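Local coordinates for vestitone reductase (Medicago sativa, PDB 2P4H), which catalyses the NADPH-dependent, stereospecific reduction of (3R)-vestitone to an isoflavanol, the penultimate step in making the phytoalexin medicarpin, at residues I95-K98 / R99-G103; D137-D140 / E141-S145; A233-Y236 / L237-S241; E257-S260 / Q261-A265. One frame throughout, in Å; residues are numbered along the deposited sequence.

Contact 1: residues I95-K98 / R99-G103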
loop_
_atom_site.group_PDB
_atom_site.type_symbol
_atom_site.label_atom_id
_atom_site.label_comp_id
_atom_site.label_asym_id
_atom_site.label_seq_id
_atom_site.Cartn_x
_atom_site.Cartn_y
_atom_site.Cartn_z
ATOM N N ILE A 95 7.875 -17.070 -17.071
ATOM C CA ILE A 95 7.087 -17.701 -16.018
ATOM C C ILE A 95 6.748 -16.697 -14.922
ATOM O O ILE A 95 5.600 -16.608 -14.485
ATOM C CB ILE A 95 7.848 -18.891 -15.391
ATOM C CG1 ILE A 95 8.155 -19.938 -16.466
ATOM C CG2 ILE A 95 7.026 -19.507 -14.267
ATOM C CD1 ILE A 95 6.922 -20.503 -17.152
ATOM N N VAL A 96 7.751 -15.945 -14.478
ATOM C CA VAL A 96 7.548 -14.946 -13.436
ATOM C C VAL A 96 6.553 -13.893 -13.910
ATOM O O VAL A 96 5.653 -13.498 -13.170
ATOM C CB VAL A 96 8.871 -14.247 -13.062
ATOM C CG1 VAL A 96 8.618 -13.191 -11.994
ATOM C CG2 VAL A 96 9.879 -15.274 -12.569
ATOM N N THR A 97 6.723 -13.441 -15.150
ATOM C CA THR A 97 5.833 -12.437 -15.717
ATOM C C THR A 97 4.399 -12.954 -15.723
ATOM O O THR A 97 3.462 -12.210 -15.436
ATOM C CB THR A 97 6.250 -12.069 -17.159
ATOM O OG1 THR A 97 7.543 -11.451 -17.139
ATOM C CG2 THR A 97 5.248 -11.105 -17.779
ATOM N N LYS A 98 4.233 -14.235 -16.041
ATOM C CA LYS A 98 2.908 -14.842 -16.075
ATOM C C LYS A 98 2.263 -14.840 -14.691
ATOM O O LYS A 98 1.094 -14.483 -14.546
ATOM C CB LYS A 98 2.994 -16.276 -16.605
ATOM C CG LYS A 98 1.656 -17.001 -16.643
ATOM C CD LYS A 98 1.781 -18.376 -17.285
ATOM C CE LYS A 98 0.473 -19.149 -17.198
ATOM N NZ LYS A 98 -0.659 -18.413 -17.827
ATOM N N ARG A 99 3.023 -15.239 -13.675
ATOM C CA ARG A 99 2.503 -15.271 -12.312
ATOM C C ARG A 99 2.141 -13.867 -11.839
ATOM O O ARG A 99 1.147 -13.676 -11.135
ATOM C CB ARG A 99 3.532 -15.884 -11.359
ATOM C CG ARG A 99 3.082 -15.912 -9.903
ATOM C CD ARG A 99 4.138 -16.524 -8.996
ATOM N NE ARG A 99 4.376 -17.934 -9.299
ATOM C CZ ARG A 99 3.474 -18.898 -9.145
ATOM N NH1 ARG A 99 2.261 -18.614 -8.689
ATOM N NH2 ARG A 99 3.784 -20.151 -9.448
ATOM N N THR A 100 2.952 -12.890 -12.230
ATOM C CA THR A 100 2.720 -11.503 -11.848
ATOM C C THR A 100 1.438 -10.962 -12.467
ATOM O O THR A 100 0.557 -10.474 -11.760
ATOM C CB THR A 100 3.896 -10.607 -12.282
ATOM O OG1 THR A 100 5.079 -11.006 -11.580
ATOM C CG2 THR A 100 3.597 -9.144 -11.976
ATOM N N VAL A 101 1.331 -11.063 -13.789
ATOM C CA VAL A 101 0.155 -10.571 -14.494
ATOM C C VAL A 101 -1.106 -11.328 -14.088
ATOM O O VAL A 101 -2.158 -10.726 -13.875
ATOM C CB VAL A 101 0.345 -10.675 -16.023
ATOM C CG1 VAL A 101 -0.927 -10.249 -16.742
ATOM C CG2 VAL A 101 1.508 -9.796 -16.455
ATOM N N ASP A 102 -0.997 -12.646 -13.973
ATOM C CA ASP A 102 -2.134 -13.475 -13.588
ATOM C C ASP A 102 -2.643 -13.138 -12.186
ATOM O O ASP A 102 -3.851 -13.110 -11.951
ATOM C CB ASP A 102 -1.749 -14.956 -13.663
ATOM C CG ASP A 102 -1.528 -15.430 -15.090
ATOM O OD1 ASP A 102 -1.208 -14.587 -15.954
ATOM O OD2 ASP A 102 -1.661 -16.646 -15.348
ATOM N N GLY A 103 -1.722 -12.879 -11.262
ATOM C CA GLY A 103 -2.105 -12.553 -9.898
ATOM C C GLY A 103 -2.765 -11.192 -9.784
ATOM O O GLY A 103 -3.658 -10.981 -8.961
#
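Lys98 and Asp102, one helical turn apart on helix 95-111, form an i to i+4 salt bridge, with NZ of Lys98 3.2 Å from OD2 of Asp102. The lysine chain leaves with CG anti to the backbone N (chi1 179°), runs extended, then bends at its last torsion (chi4 57°), which swings NZ toward the carboxylate. There NZ meets OD2 on its syn lone pair. A serine or alanine in place of Asp102 would probably leave the ammonium group without this mate and set the lysine chain free to swing. Along the side turned to helix 158-177, Thr97 and Val101 lie side by side, their CG2 methyls 4.2 Å apart. In the backbone of the same turn, Thr100 N donates to Val96 O at 2.9 Å. Thr97, Thr100 and Val101 pack on helix 158-177, touching Leu166, Ser163, Ala167 and Ala170, whereas Asp102 also touches Ser63. The helix is thus two-sided: small branched side chains join it to a neighbouring helix, and on another side a single-contact ion pair at the surface, probably weakened by solvent, ties successive turns.

Contact 2: residues D137-D140 / E141-S145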
loop_
_atom_site.group_PDB
_atom_site.type_symbol
_atom_site.label_atom_id
_atom_site.label_comp_id
_atom_site.label_asym_id
_atom_site.label_seq_id
_atom_site.Cartn_x
_atom_site.Cartn_y
_atom_site.Cartn_z
ATOM N N ASP A 137 13.353 14.561 -9.054
ATOM C CA ASP A 137 13.037 14.490 -7.632
ATOM C C ASP A 137 11.542 14.561 -7.333
ATOM O O ASP A 137 11.129 14.340 -6.200
ATOM C CB ASP A 137 13.769 15.592 -6.862
ATOM C CG ASP A 137 13.333 16.979 -7.271
ATOM O OD1 ASP A 137 13.778 17.956 -6.631
ATOM O OD2 ASP A 137 12.549 17.094 -8.234
ATOM N N VAL A 138 10.736 14.880 -8.343
ATOM C CA VAL A 138 9.285 14.944 -8.172
ATOM C C VAL A 138 8.636 14.200 -9.333
ATOM O O VAL A 138 8.901 14.499 -10.500
ATOM C CB VAL A 138 8.758 16.397 -8.160
ATOM C CG1 VAL A 138 7.249 16.398 -7.927
ATOM C CG2 VAL A 138 9.456 17.200 -7.077
ATOM N N LEU A 139 7.788 13.232 -9.010
ATOM C CA LEU A 139 7.107 12.432 -10.024
ATOM C C LEU A 139 5.595 12.555 -9.907
ATOM O O LEU A 139 5.072 12.910 -8.851
ATOM C CB LEU A 139 7.484 10.956 -9.867
ATOM C CG LEU A 139 8.969 10.589 -9.932
ATOM C CD1 LEU A 139 9.142 9.099 -9.690
ATOM C CD2 LEU A 139 9.532 10.978 -11.289
ATOM N N ASP A 140 4.895 12.288 -11.006
ATOM C CA ASP A 140 3.440 12.301 -10.976
ATOM C C ASP A 140 2.901 11.043 -11.656
ATOM O O ASP A 140 3.662 10.122 -11.967
ATOM C CB ASP A 140 2.844 13.585 -11.595
ATOM C CG ASP A 140 3.131 13.733 -13.074
ATOM O OD1 ASP A 140 3.447 12.731 -13.740
ATOM O OD2 ASP A 140 3.013 14.875 -13.572
ATOM N N GLU A 141 1.596 10.998 -11.880
ATOM C CA GLU A 141 0.966 9.823 -12.466
ATOM C C GLU A 141 1.341 9.484 -13.911
ATOM O O GLU A 141 0.923 8.446 -14.435
ATOM C CB GLU A 141 -0.557 9.939 -12.321
ATOM C CG GLU A 141 -1.061 9.874 -10.869
ATOM C CD GLU A 141 -0.908 11.181 -10.091
ATOM O OE1 GLU A 141 -0.494 12.208 -10.674
ATOM O OE2 GLU A 141 -1.218 11.177 -8.880
ATOM N N SER A 142 2.127 10.343 -14.553
ATOM C CA SER A 142 2.550 10.078 -15.928
ATOM C C SER A 142 3.881 9.331 -15.949
ATOM O O SER A 142 4.311 8.840 -16.995
ATOM C CB SER A 142 2.700 11.386 -16.716
ATOM O OG SER A 142 3.822 12.130 -16.272
ATOM N N ASP A 143 4.529 9.237 -14.793
ATOM C CA ASP A 143 5.821 8.568 -14.698
ATOM C C ASP A 143 5.719 7.074 -14.436
ATOM O O ASP A 143 4.863 6.618 -13.678
ATOM C CB ASP A 143 6.665 9.228 -13.606
ATOM C CG ASP A 143 7.053 10.646 -13.958
ATOM O OD1 ASP A 143 7.786 10.824 -14.957
ATOM O OD2 ASP A 143 6.625 11.581 -13.252
ATOM N N TRP A 144 6.610 6.319 -15.073
ATOM C CA TRP A 144 6.661 4.867 -14.942
ATOM C C TRP A 144 8.089 4.362 -14.860
ATOM O O TRP A 144 8.987 4.923 -15.490
ATOM C CB TRP A 144 6.029 4.178 -16.155
ATOM C CG TRP A 144 4.546 4.171 -16.197
ATOM C CD1 TRP A 144 3.740 5.011 -16.908
ATOM C CD2 TRP A 144 3.681 3.247 -15.533
ATOM N NE1 TRP A 144 2.423 4.663 -16.732
ATOM C CE2 TRP A 144 2.358 3.583 -15.892
ATOM C CE3 TRP A 144 3.895 2.163 -14.671
ATOM C CZ2 TRP A 144 1.250 2.873 -15.419
ATOM C CZ3 TRP A 144 2.792 1.455 -14.200
ATOM C CH2 TRP A 144 1.487 1.816 -14.579
ATOM N N SER A 145 8.296 3.296 -14.094
ATOM C CA SER A 145 9.614 2.688 -14.001
ATOM C C SER A 145 9.888 2.022 -15.349
ATOM O O SER A 145 8.956 1.632 -16.060
ATOM C CB SER A 145 9.650 1.641 -12.885
ATOM O OG SER A 145 9.676 2.261 -11.613
#
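Asp140 and Asp143 bind each other in both directions across a type I beta turn that begins at Asp140 and ends at Asp143. Asp140 N donates to OD2 of Asp143 at 2.9 Å, nearly straight (167°), on the anti lone pair of that oxygen; in return, Asp143 N reaches Asp140 O at 3.1 Å and closes the turn from above the carbonyl plane. The side chain of Asp140 has CG between its own N and carbonyl carbon (chi1 65°), a placement that turns OD1 forward over the turn. There OD1 accepts two bonds from Ser142: OG approaches at 2.6 Å on the syn lone pair, and the backbone N at 2.8 Å from above the carboxylate plane. An alanine at Asp140 is likely to leave Ser142 N and OG without their shared acceptor and the first half of the turn less firmly held. OD1 of Asp140 and OD2 of Asp143 lie 3.4 Å apart, a like-charge approach probably eased by these donors and by Lys136, whose NZ forms a salt bridge with OD1 of Asp143. Leu139 crosses the Asp143 side chain at about a right angle, its CD2 3.7 Å from Asp143 CG. Glu141 lays OE1 3.7 Å from CB of Asp140 while its OE2 accepts from Asn248 N; its own backbone N is buried without a partner. Asp140 accepting from Ser142 N through its side chain and from Asp143 N through its backbone is an Asx turn superposed on a type I beta turn, the combination known as an Asx motif, here leading out of strand 138-139.

Contact 3: residues A233-Y236 / L237-S241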
loop_
_atom_site.group_PDB
_atom_site.type_symbol
_atom_site.label_atom_id
_atom_site.label_comp_id
_atom_site.label_asym_id
_atom_site.label_seq_id
_atom_site.Cartn_x
_atom_site.Cartn_y
_atom_site.Cartn_z
ATOM N N ALA A 233 -8.520 6.795 1.735
ATOM C CA ALA A 233 -8.480 7.064 0.297
ATOM C C ALA A 233 -9.254 5.999 -0.475
ATOM O O ALA A 233 -9.925 6.311 -1.456
ATOM C CB ALA A 233 -7.037 7.121 -0.188
ATOM N N HIS A 234 -9.154 4.744 -0.041
ATOM C CA HIS A 234 -9.880 3.654 -0.690
ATOM C C HIS A 234 -11.381 3.906 -0.600
ATOM O O HIS A 234 -12.100 3.806 -1.593
ATOM C CB HIS A 234 -9.562 2.308 -0.021
ATOM C CG HIS A 234 -8.279 1.684 -0.479
ATOM N ND1 HIS A 234 -8.235 0.604 -1.335
ATOM C CD2 HIS A 234 -6.993 1.979 -0.181
ATOM C CE1 HIS A 234 -6.976 0.261 -1.543
ATOM N NE2 HIS A 234 -6.202 1.080 -0.853
ATOM N N ILE A 235 -11.853 4.234 0.597
ATOM C CA ILE A 235 -13.273 4.484 0.796
ATOM C C ILE A 235 -13.725 5.714 0.009
ATOM O O ILE A 235 -14.794 5.712 -0.599
ATOM C CB ILE A 235 -13.585 4.650 2.300
ATOM C CG1 ILE A 235 -13.319 3.324 3.021
ATOM C CG2 ILE A 235 -15.037 5.080 2.495
ATOM C CD1 ILE A 235 -13.490 3.388 4.531
ATOM N N TYR A 236 -12.901 6.756 0.003
ATOM C CA TYR A 236 -13.232 7.974 -0.727
ATOM C C TYR A 236 -13.416 7.703 -2.222
ATOM O O TYR A 236 -14.401 8.130 -2.830
ATOM C CB TYR A 236 -12.135 9.027 -0.542
ATOM C CG TYR A 236 -12.449 10.330 -1.238
ATOM C CD1 TYR A 236 -13.256 11.291 -0.628
ATOM C CD2 TYR A 236 -11.995 10.575 -2.533
ATOM C CE1 TYR A 236 -13.607 12.460 -1.292
ATOM C CE2 TYR A 236 -12.342 11.742 -3.211
ATOM C CZ TYR A 236 -13.147 12.680 -2.584
ATOM O OH TYR A 236 -13.486 13.836 -3.247
ATOM N N LEU A 237 -12.466 6.990 -2.816
ATOM C CA LEU A 237 -12.529 6.691 -4.241
ATOM C C LEU A 237 -13.652 5.716 -4.590
ATOM O O LEU A 237 -14.118 5.680 -5.729
ATOM C CB LEU A 237 -11.173 6.168 -4.717
ATOM C CG LEU A 237 -10.083 7.245 -4.626
ATOM C CD1 LEU A 237 -8.711 6.626 -4.838
ATOM C CD2 LEU A 237 -10.356 8.335 -5.656
ATOM N N LEU A 238 -14.086 4.929 -3.615
ATOM C CA LEU A 238 -15.184 3.999 -3.839
ATOM C C LEU A 238 -16.511 4.761 -3.816
ATOM O O LEU A 238 -17.410 4.478 -4.609
ATOM C CB LEU A 238 -15.212 2.926 -2.747
ATOM C CG LEU A 238 -16.487 2.073 -2.672
ATOM C CD1 LEU A 238 -16.613 1.208 -3.916
ATOM C CD2 LEU A 238 -16.446 1.207 -1.423
ATOM N N GLU A 239 -16.616 5.731 -2.910
ATOM C CA GLU A 239 -17.844 6.510 -2.736
ATOM C C GLU A 239 -17.998 7.737 -3.630
ATOM O O GLU A 239 -19.112 8.224 -3.827
ATOM C CB GLU A 239 -17.975 6.951 -1.272
ATOM C CG GLU A 239 -17.897 5.817 -0.257
ATOM C CD GLU A 239 -18.077 6.295 1.177
ATOM O OE1 GLU A 239 -17.705 7.452 1.478
ATOM O OE2 GLU A 239 -18.575 5.510 2.012
ATOM N N ASN A 240 -16.892 8.243 -4.162
ATOM C CA ASN A 240 -16.928 9.426 -5.019
ATOM C C ASN A 240 -16.518 9.082 -6.444
ATOM O O ASN A 240 -15.405 8.612 -6.692
ATOM C CB ASN A 240 -16.018 10.504 -4.433
ATOM C CG ASN A 240 -16.496 10.987 -3.077
ATOM O OD1 ASN A 240 -17.325 11.895 -2.983
ATOM N ND2 ASN A 240 -15.994 10.367 -2.017
ATOM N N SER A 241 -17.431 9.336 -7.376
ATOM C CA SER A 241 -17.230 9.029 -8.787
ATOM C C SER A 241 -16.239 9.895 -9.557
ATOM O O SER A 241 -16.521 10.325 -10.680
ATOM C CB SER A 241 -18.582 9.043 -9.506
ATOM O OG SER A 241 -19.205 10.307 -9.385
#
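With CG anti to the backbone N (chi1 -178°), Tyr236 swings its ring alongside its own carbonyl, while Asn240, with CG beside its backbone N (chi1 -64°), folds back over that ring. The two side chains cross at about a right angle, yet their flat groups stack: ring and amide planes are 23° apart. ND2 of Asn240 sits over one face of the ring, offset toward the rim and 3.2 Å from CD1 of Tyr236. CB of Asn240 lies over the same ring, 4.2 Å from its centroid, as a CH-pi contact. The amide is also held by a bond, ND2 donating to Tyr236 O at 2.9 Å with that oxygen close to the amide plane. Asn240 N gives the same oxygen a second bond at 2.8 Å, so the last turn is gripped by backbone and side chain together. Next to this pair, Ile235 and Glu239 lie side by side, CG2 of Ile235 resting 3.5 Å from CD of Glu239. Both polar ends have partners beyond the helix, OH of Tyr236 being bonded to Ala297 O and OE2 of Glu239 to Tyr26 OH. CG of Leu237 lies 3.3 Å from Ala233 O. Leu237, which continues inward onto Ile121, Val183 and Leu185, and His234, which touches Ile121, Thr123 and Leu185, seat the helix on the parallel sheet. Asn240 is the first residue to leave helical backbone angles, its amide adding a second bond to a carbonyl of the final turn: this is the C-terminal end of helix 227-239, packed against the Rossmann-type sheet of the reductase.

Contact 4: residues E257-S260 / Q261-A265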
loop_
_atom_site.group_PDB
_atom_site.type_symbol
_atom_site.label_atom_id
_atom_site.label_comp_id
_atom_site.label_asym_id
_atom_site.label_seq_id
_atom_site.Cartn_x
_atom_site.Cartn_y
_atom_site.Cartn_z
ATOM N N GLU A 257 17.395 13.586 7.648
ATOM C CA GLU A 257 17.850 14.635 8.558
ATOM C C GLU A 257 16.659 15.272 9.275
ATOM O O GLU A 257 16.727 15.574 10.470
ATOM C CB GLU A 257 18.629 15.711 7.794
ATOM C CG GLU A 257 19.931 15.224 7.153
ATOM C CD GLU A 257 19.741 14.574 5.788
ATOM O OE1 GLU A 257 20.759 14.167 5.186
ATOM O OE2 GLU A 257 18.592 14.469 5.304
ATOM N N GLU A 258 15.568 15.488 8.547
ATOM C CA GLU A 258 14.376 16.071 9.154
ATOM C C GLU A 258 13.736 15.026 10.059
ATOM O O GLU A 258 13.155 15.349 11.097
ATOM C CB GLU A 258 13.403 16.540 8.066
ATOM C CG GLU A 258 13.985 17.671 7.226
ATOM C CD GLU A 258 13.016 18.224 6.200
ATOM O OE1 GLU A 258 13.453 19.045 5.365
ATOM O OE2 GLU A 258 11.825 17.851 6.229
ATOM N N MET A 259 13.859 13.766 9.661
ATOM C CA MET A 259 13.345 12.651 10.442
ATOM C C MET A 259 14.053 12.673 11.808
ATOM O O MET A 259 13.420 12.547 12.859
ATOM C CB MET A 259 13.650 11.356 9.688
ATOM C CG MET A 259 13.202 10.076 10.346
ATOM S SD MET A 259 13.729 8.671 9.328
ATOM C CE MET A 259 12.230 8.274 8.445
ATOM N N SER A 260 15.371 12.846 11.783
ATOM C CA SER A 260 16.160 12.900 13.007
ATOM C C SER A 260 15.716 14.044 13.921
ATOM O O SER A 260 15.578 13.865 15.133
ATOM C CB SER A 260 17.639 13.074 12.672
ATOM O OG SER A 260 18.388 13.343 13.847
ATOM N N GLN A 261 15.503 15.224 13.351
ATOM C CA GLN A 261 15.086 16.357 14.168
ATOM C C GLN A 261 13.728 16.117 14.816
ATOM O O GLN A 261 13.540 16.402 15.998
ATOM C CB GLN A 261 15.061 17.641 13.334
ATOM C CG GLN A 261 16.442 18.038 12.833
ATOM C CD GLN A 261 16.466 19.397 12.164
ATOM O OE1 GLN A 261 15.575 19.732 11.386
ATOM N NE2 GLN A 261 17.500 20.178 12.450
ATOM N N LEU A 262 12.785 15.576 14.055
ATOM C CA LEU A 262 11.455 15.310 14.587
ATOM C C LEU A 262 11.497 14.272 15.702
ATOM O O LEU A 262 10.994 14.506 16.801
ATOM C CB LEU A 262 10.523 14.826 13.464
ATOM C CG LEU A 262 9.062 14.491 13.807
ATOM C CD1 LEU A 262 8.274 14.359 12.516
ATOM C CD2 LEU A 262 8.965 13.205 14.612
ATOM N N LEU A 263 12.101 13.123 15.423
ATOM C CA LEU A 263 12.164 12.055 16.410
ATOM C C LEU A 263 13.000 12.385 17.645
ATOM O O LEU A 263 12.664 11.962 18.755
ATOM C CB LEU A 263 12.671 10.770 15.748
ATOM C CG LEU A 263 11.802 10.273 14.586
ATOM C CD1 LEU A 263 12.432 9.037 13.966
ATOM C CD2 LEU A 263 10.394 9.965 15.084
ATOM N N SER A 264 14.079 13.142 17.468
ATOM C CA SER A 264 14.926 13.497 18.602
ATOM C C SER A 264 14.175 14.380 19.591
ATOM O O SER A 264 14.324 14.237 20.804
ATOM C CB SER A 264 16.185 14.227 18.128
ATOM O OG SER A 264 17.007 13.376 17.348
ATOM N N ALA A 265 13.360 15.287 19.067
ATOM C CA ALA A 265 12.599 16.194 19.912
ATOM C C ALA A 265 11.412 15.520 20.593
ATOM O O ALA A 265 11.145 15.756 21.773
ATOM C CB ALA A 265 12.117 17.387 19.088
#
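Met259 and Leu263 lie one turn apart on helix 256-266, an amphipathic alpha-helix that packs against helix 305-319 at a distance from the cofactor-binding residues. Its regular i to i+4 backbone bonds run from Gln261 N to Glu257 O, from Leu262 N to Glu258 O and from Leu263 N to Met259 O, the last 2.9 Å long and almost straight at 173°. Apolar contact joins the buried side: Met259 and Leu263 run side by side, with CG of the methionine 3.8 Å from CD1 of the leucine. Met259 has its CG anti to the backbone N (chi1 180°), which carries that methylene along the helix toward Leu263. Both residues reach Phe309 of helix 305-319, and Leu262 adds Ile305 and Glu306; Met259 also touches Leu209. At the more exposed side, Gln261 has CG anti to its carbonyl carbon (chi1 -64°), which sets CG 3.4 Å from Glu257 O; beyond that the chain runs out extended. Among the charged and polar ends, the Glu257 carboxylate forms a salt bridge with Arg285, while Ser260 OG is bonded to Leu273 O. The hydroxyl of Ser264 turns back along the helix. Ser260 O therefore accepts two bonds from one residue, Ser264 N at 2.9 Å and Ser264 OG at 2.7 Å, which approach from opposite faces of the carbonyl plane.

Overall arrangement
All four contacts are local and follow one another along the chain without touching. Contacts 1 and 4 lie on opposite sides of the chain's centre, their centres about 41 Å apart. Helix 158-177 relates contacts 1 and 2, receiving Thr100 from one and Trp144 from the other. Contact 3 is nearest the predicted NADP(+) site: the side chain of His234 is about 5 Å from that of Leu13. In contact 1, the side chain of Thr100 is about 9 Å from that of Tyr160, a likely cofactor-binding residue. The closest pair is 2 and 3, with nearest atoms about 10 Å apart.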